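Side-chain contacts in GH59 galactosidase (Clostridium cellulolyticum, PDB 2V4V), which binds plant cell-wall sugars, here xylose, through the family 6 carbohydrate-binding module seen in this chain, one part of a longer family 59 glycoside hydrolase: residues 18-23 / 28-33; 55-60 / 64-69. All blocks are in the same frame, centred on the assembly; numbering follows the deposited sequence.

Both contacts belong to one family 6 carbohydrate-binding module built of strands and loops, and they follow each other along the chain: interaction 1 closes at residue 33, before interaction 2 opens at residue 55. Their centres lie 12 Å apart and the nearest atoms about 7 Å. The 18-23 / 28-33 contact is a hairpin about 12 Å from the chain centre, carrying three of the six residues of the xylose pocket and one sodium ligand. Residues 55-60 and 64-69 meet deeper, about 5 Å from the centre, where two antiparallel sheets face each other. Leu122 of strand 121-128 bonds to Val30, while the flanking Asn121 and Asn123 bond to strand 52-59, joining hairpin to sandwich.

Interaction 1: residues 18-23 / 28-33; sequences IQTETC and EDVGFV. With NA (sodium ion), chain C; XYP (beta-D-xylopyranose), chain B.
Glu21 and Asp29 are neighbours on one face of a beta hairpin, with Glu21 OE2 only 2.6 Å from Asp29 OD2 and the two carboxylate planes 66° apart. Glu21 CG sits between its own backbone N and carbonyl carbon (chi1 59°), and from there the extended chain carries the carboxylate to the sugar. Xylose O2 donates to Glu21 OE1 at 3.1 Å, while xylose O3 lies 2.6 Å from Glu21 OE2. On the other side of the Asp29 carboxylate, OD1 accepts from Gln90. The amide N of Phe32 completes the hairpin's grip on the ligand, bonding xylose O4 at 3.0 Å.

Antiparallel backbone bonds hold the two strands in place, among them Gly31 N to Gln19 O at 2.9 Å, and the Glu21-Asp29 pair is bonded in both directions. At the far end of the hairpin, Glu28 O binds the sodium ion at 2.4 Å, alongside Glu8, Glu10 and Asn123. A water held by Glu28 N is a further ligand, and a second water links Thr20 OG1 to Glu28 OE2.

The Phe32 ring has the flat Gln19 amide stacked over one face, the two planes 7° apart, and the sugar ring on the other, displaced toward the rim. On the hairpin face of Thr20 and Val30, opposite that of Glu21 and Asp29, Ile18 CG1 packs on Val30 CG1 at 3.7 Å. Glu21, Gly31 and Phe32 of the hairpin form the xylose pocket with Trp89, Tyr118 and Asn121; Trp89 and Tyr118 are probably the aromatic pair that holds the sugar in family 6 modules.

Interaction 2: residues 55-60 / 64-69; sequences ARVASA and GNIEIR
Ala55 and Ile66 meet in the interior of a beta sandwich, the fold of this carbohydrate-binding module, where strand 52-59 of one antiparallel sheet faces strand 64-70 of the other. The backbones stay well apart, the CA atoms of the two residues being 9.0 Å from each other, and only side chains meet. Ala55 turns its CB methyl inward, and it touches Ile66 CD1 at 4.0 Å. Arg56 points to the other face of its sheet, where it forms salt bridges with Glu25 and Asp94. Val57 comes inward again and brings CG1 to 4.3 Å from the same Ile66 CD1, so a single methyl rests against both Ala55 and Val57. Leu122 of the neighbouring strand 121-128 packs beside Ala55 and Val57. Ser59 turns the same way, but its OG is hydrogen-bonded to Leu119 O and Thr61 OG1 instead.

The reach of Ile66 comes from its extended shape: CG1 lies anti to the carbonyl carbon (chi1 -55°) and CD1 continues straight out (chi2 174°), pointing the terminal methyl toward the other sheet. The area buried between the segments is small, and the contact is plain apolar packing between sheets.

On the outward face of strand 64-70, Arg69 holds Glu67 side-on. NE and NH2 both converge on Glu67 OE1, which Lys113 also meets. The carboxylate oxygen lies nearly in the guanidinium plane, 3.0 Å from Arg69 NE and 2.9 Å from Arg69 NH2.

Interaction 1: residues 18-23 / 28-33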
loop_
_atom_site.group_PDB
_atom_site.type_symbol
_atom_site.label_atom_id
_atom_site.label_comp_id
_atom_site.label_asym_id
_atom_site.label_seq_id
_atom_site.Cartn_x
_atom_site.Cartn_y
_atom_site.Cartn_z
ATOM N N ILE A 18 9.007 8.826 -1.080
ATOM C CA ILE A 18 9.535 7.458 -1.207
ATOM C C ILE A 18 10.542 7.315 -2.362
ATOM O O ILE A 18 10.729 8.267 -3.178
ATOM C CB ILE A 18 8.366 6.385 -1.220
ATOM C CG1 ILE A 18 7.434 6.542 -2.426
ATOM C CG2 ILE A 18 7.498 6.570 0.059
ATOM C CD1 ILE A 18 8.041 6.161 -3.813
ATOM N N GLN A 19 11.161 6.134 -2.458
ATOM C CA GLN A 19 12.029 5.838 -3.603
ATOM C C GLN A 19 11.850 4.386 -3.981
ATOM O O GLN A 19 11.661 3.559 -3.072
ATOM C CB GLN A 19 13.496 6.079 -3.272
ATOM C CG GLN A 19 13.754 7.429 -2.670
ATOM C CD GLN A 19 15.164 7.549 -2.124
ATOM O OE1 GLN A 19 16.126 7.014 -2.741
ATOM N NE2 GLN A 19 15.310 8.237 -0.965
ATOM N N THR A 20 11.848 4.106 -5.292
ATOM C CA THR A 20 11.774 2.731 -5.753
ATOM C C THR A 20 13.177 2.130 -5.789
ATOM O O THR A 20 14.179 2.830 -6.049
ATOM C CB THR A 20 11.192 2.645 -7.184
ATOM O OG1 THR A 20 11.877 3.571 -8.037
ATOM C CG2 THR A 20 9.691 2.999 -7.109
ATOM N N GLU A 21 13.229 0.815 -5.576
ATOM C CA GLU A 21 14.497 0.077 -5.508
ATOM C C GLU A 21 14.300 -1.360 -5.944
ATOM O O GLU A 21 13.146 -1.839 -6.072
ATOM C CB GLU A 21 15.105 0.131 -4.117
ATOM C CG GLU A 21 14.140 -0.458 -3.084
ATOM C CD GLU A 21 14.691 -0.500 -1.664
ATOM O OE1 GLU A 21 15.908 -0.211 -1.429
ATOM O OE2 GLU A 21 13.877 -0.872 -0.790
ATOM N N THR A 22 15.419 -2.083 -6.112
ATOM C CA THR A 22 15.381 -3.479 -6.575
ATOM C C THR A 22 14.778 -4.328 -5.473
ATOM O O THR A 22 15.212 -4.247 -4.328
ATOM C CB THR A 22 16.803 -3.997 -6.823
ATOM O OG1 THR A 22 17.487 -3.098 -7.709
ATOM C CG2 THR A 22 16.782 -5.398 -7.449
ATOM N N CYS A 23 13.794 -5.137 -5.857
ATOM C CA CYS A 23 13.102 -6.020 -4.923
ATOM C C CYS A 23 13.673 -7.436 -5.032
ATOM O O CYS A 23 13.809 -7.947 -6.146
ATOM C CB CYS A 23 11.621 -6.041 -5.249
ATOM S SG CYS A 23 10.606 -7.181 -4.245
ATOM N N GLU A 28 10.465 -4.388 -8.456
ATOM C CA GLU A 28 10.832 -3.256 -7.585
ATOM C C GLU A 28 9.961 -3.211 -6.357
ATOM O O GLU A 28 8.830 -3.724 -6.379
ATOM C CB GLU A 28 10.636 -1.948 -8.296
ATOM C CG GLU A 28 11.214 -1.955 -9.719
ATOM C CD GLU A 28 11.154 -0.591 -10.347
ATOM O OE1 GLU A 28 10.615 -0.564 -11.495
ATOM O OE2 GLU A 28 11.626 0.403 -9.709
ATOM N N ASP A 29 10.493 -2.601 -5.295
ATOM C CA ASP A 29 9.636 -2.218 -4.171
ATOM C C ASP A 29 9.691 -0.706 -3.952
ATOM O O ASP A 29 10.695 -0.046 -4.288
ATOM C CB ASP A 29 10.002 -2.967 -2.865
ATOM C CG ASP A 29 11.420 -2.658 -2.402
ATOM O OD1 ASP A 29 12.349 -3.418 -2.817
ATOM O OD2 ASP A 29 11.580 -1.636 -1.631
ATOM N N VAL A 30 8.608 -0.193 -3.361
ATOM C CA VAL A 30 8.614 1.150 -2.840
ATOM C C VAL A 30 9.222 1.038 -1.458
ATOM O O VAL A 30 8.696 0.326 -0.568
ATOM C CB VAL A 30 7.182 1.712 -2.767
ATOM C CG1 VAL A 30 7.104 2.863 -1.838
ATOM C CG2 VAL A 30 6.742 2.119 -4.175
ATOM N N GLY A 31 10.361 1.718 -1.303
ATOM C CA GLY A 31 11.050 1.748 -0.010
ATOM C C GLY A 31 11.306 3.178 0.475
ATOM O O GLY A 31 10.760 4.142 -0.050
ATOM N N PHE A 32 12.173 3.273 1.481
ATOM C CA PHE A 32 12.462 4.545 2.148
ATOM C C PHE A 32 11.173 5.206 2.632
ATOM O O PHE A 32 10.952 6.400 2.423
ATOM C CB PHE A 32 13.268 5.445 1.218
ATOM C CG PHE A 32 14.495 4.729 0.648
ATOM C CD1 PHE A 32 15.781 4.876 1.249
ATOM C CD2 PHE A 32 14.383 3.887 -0.437
ATOM C CE1 PHE A 32 16.873 4.206 0.765
ATOM C CE2 PHE A 32 15.505 3.233 -0.919
ATOM C CZ PHE A 32 16.747 3.407 -0.318
ATOM N N VAL A 33 10.331 4.385 3.309
ATOM C CA VAL A 33 9.005 4.826 3.770
ATOM C C VAL A 33 9.110 5.286 5.210
ATOM O O VAL A 33 9.485 4.503 6.105
ATOM C CB VAL A 33 8.041 3.647 3.691
ATOM C CG1 VAL A 33 6.713 4.021 4.322
ATOM C CG2 VAL A 33 7.877 3.187 2.220
HETATM NA NA NA C . 6.734 -4.401 -7.226
HETATM O O1 XYP B . 18.656 1.120 3.492
HETATM C C1 XYP B . 17.292 1.325 3.162
HETATM C C2 XYP B . 16.847 0.068 2.428
HETATM C C3 XYP B . 15.376 0.175 2.068
HETATM C C4 XYP B . 14.558 0.587 3.290
HETATM C C5 XYP B . 15.195 1.800 3.982
HETATM O O2 XYP B . 17.532 -0.098 1.193
HETATM O O3 XYP B . 14.896 -1.054 1.546
HETATM O O4 XYP B . 13.241 0.934 2.931
HETATM O O5 XYP B . 16.539 1.512 4.300
HETATM O O HOH W 1 11.094 2.805 -10.556
HETATM O O HOH W 2 7.685 -5.039 -9.422
#

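Interaction 2: residues 55-60 / 64-69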
loop_
_atom_site.group_PDB
_atom_site.type_symbol
_atom_site.label_atom_id
_atom_site.label_comp_id
_atom_site.label_asym_id
_atom_site.label_seq_id
_atom_site.Cartn_x
_atom_site.Cartn_y
_atom_site.Cartn_z
ATOM N N ALA A 55 -1.415 -6.676 0.838
ATOM C CA ALA A 55 -0.176 -6.010 0.416
ATOM C C ALA A 55 1.033 -6.913 0.654
ATOM O O ALA A 55 1.123 -7.585 1.692
ATOM C CB ALA A 55 0.006 -4.719 1.195
ATOM N N ARG A 56 1.946 -6.914 -0.333
ATOM C CA ARG A 56 3.171 -7.726 -0.228
ATOM C C ARG A 56 4.290 -6.834 0.327
ATOM O O ARG A 56 4.708 -5.912 -0.351
ATOM C CB ARG A 56 3.532 -8.266 -1.621
ATOM C CG ARG A 56 4.661 -9.252 -1.642
ATOM C CD ARG A 56 4.211 -10.571 -0.985
ATOM N NE ARG A 56 5.338 -11.501 -0.982
ATOM C CZ ARG A 56 5.340 -12.681 -0.357
ATOM N NH1 ARG A 56 4.247 -13.097 0.304
ATOM N NH2 ARG A 56 6.444 -13.432 -0.391
ATOM N N VAL A 57 4.676 -7.076 1.575
ATOM C CA VAL A 57 5.487 -6.117 2.333
ATOM C C VAL A 57 6.658 -6.762 3.061
ATOM O O VAL A 57 6.612 -7.957 3.402
ATOM C CB VAL A 57 4.651 -5.416 3.410
ATOM C CG1 VAL A 57 3.725 -4.343 2.777
ATOM C CG2 VAL A 57 3.848 -6.454 4.203
ATOM N N ALA A 58 7.710 -5.977 3.277
ATOM C CA ALA A 58 8.891 -6.436 4.024
ATOM C C ALA A 58 9.257 -5.345 5.043
ATOM O O ALA A 58 8.988 -4.150 4.804
ATOM C CB ALA A 58 10.084 -6.639 3.093
ATOM N N SER A 59 9.857 -5.735 6.178
ATOM C CA SER A 59 10.331 -4.683 7.072
ATOM C C SER A 59 11.387 -5.205 8.020
ATOM O O SER A 59 11.156 -6.259 8.684
ATOM C CB SER A 59 9.178 -4.153 7.953
ATOM O OG SER A 59 9.684 -3.289 8.952
ATOM N N ALA A 60 12.495 -4.471 8.153
ATOM C CA ALA A 60 13.506 -4.815 9.152
ATOM C C ALA A 60 13.254 -4.152 10.491
ATOM O O ALA A 60 14.072 -4.258 11.432
ATOM C CB ALA A 60 14.902 -4.451 8.677
ATOM N N GLY A 64 4.270 -0.814 10.536
ATOM C CA GLY A 64 3.472 0.402 10.648
ATOM C C GLY A 64 2.118 0.085 10.046
ATOM O O GLY A 64 1.717 -1.082 10.039
ATOM N N ASN A 65 1.423 1.106 9.550
ATOM C CA ASN A 65 0.087 0.913 8.950
ATOM C C ASN A 65 0.061 1.536 7.553
ATOM O O ASN A 65 0.728 2.537 7.308
ATOM C CB ASN A 65 -1.016 1.646 9.744
ATOM C CG ASN A 65 -1.373 0.939 11.060
ATOM O OD1 ASN A 65 -1.167 -0.280 11.221
ATOM N ND2 ASN A 65 -1.951 1.719 12.000
ATOM N N ILE A 66 -0.719 0.904 6.661
ATOM C CA ILE A 66 -1.023 1.488 5.346
ATOM C C ILE A 66 -2.456 1.963 5.428
ATOM O O ILE A 66 -3.368 1.159 5.505
ATOM C CB ILE A 66 -0.912 0.463 4.193
ATOM C CG1 ILE A 66 0.477 -0.206 4.171
ATOM C CG2 ILE A 66 -1.272 1.138 2.855
ATOM C CD1 ILE A 66 0.611 -1.330 3.155
ATOM N N GLU A 67 -2.640 3.269 5.496
ATOM C CA GLU A 67 -3.980 3.831 5.468
ATOM C C GLU A 67 -4.421 3.913 4.028
ATOM O O GLU A 67 -3.698 4.457 3.174
ATOM C CB GLU A 67 -4.004 5.218 6.114
ATOM C CG GLU A 67 -3.895 5.130 7.644
ATOM C CD GLU A 67 -3.991 6.494 8.352
ATOM O OE1 GLU A 67 -3.943 7.519 7.675
ATOM O OE2 GLU A 67 -4.090 6.491 9.604
ATOM N N ILE A 68 -5.606 3.383 3.743
ATOM C CA ILE A 68 -6.070 3.370 2.367
ATOM C C ILE A 68 -7.133 4.471 2.258
ATOM O O ILE A 68 -8.228 4.308 2.807
ATOM C CB ILE A 68 -6.746 2.033 2.012
ATOM C CG1 ILE A 68 -5.781 0.862 2.235
ATOM C CG2 ILE A 68 -7.203 2.010 0.556
ATOM C CD1 ILE A 68 -6.494 -0.458 2.518
ATOM N N ARG A 69 -6.794 5.556 1.527
ATOM C CA ARG A 69 -7.646 6.726 1.484
ATOM C C ARG A 69 -8.047 7.024 0.029
ATOM O O ARG A 69 -7.312 6.708 -0.903
ATOM C CB ARG A 69 -6.907 7.937 2.068
ATOM C CG ARG A 69 -6.780 7.822 3.610
ATOM C CD ARG A 69 -6.007 8.986 4.231
ATOM N NE ARG A 69 -5.854 8.782 5.663
ATOM C CZ ARG A 69 -6.799 9.035 6.576
ATOM N NH1 ARG A 69 -8.006 9.531 6.223
ATOM N NH2 ARG A 69 -6.535 8.802 7.878
#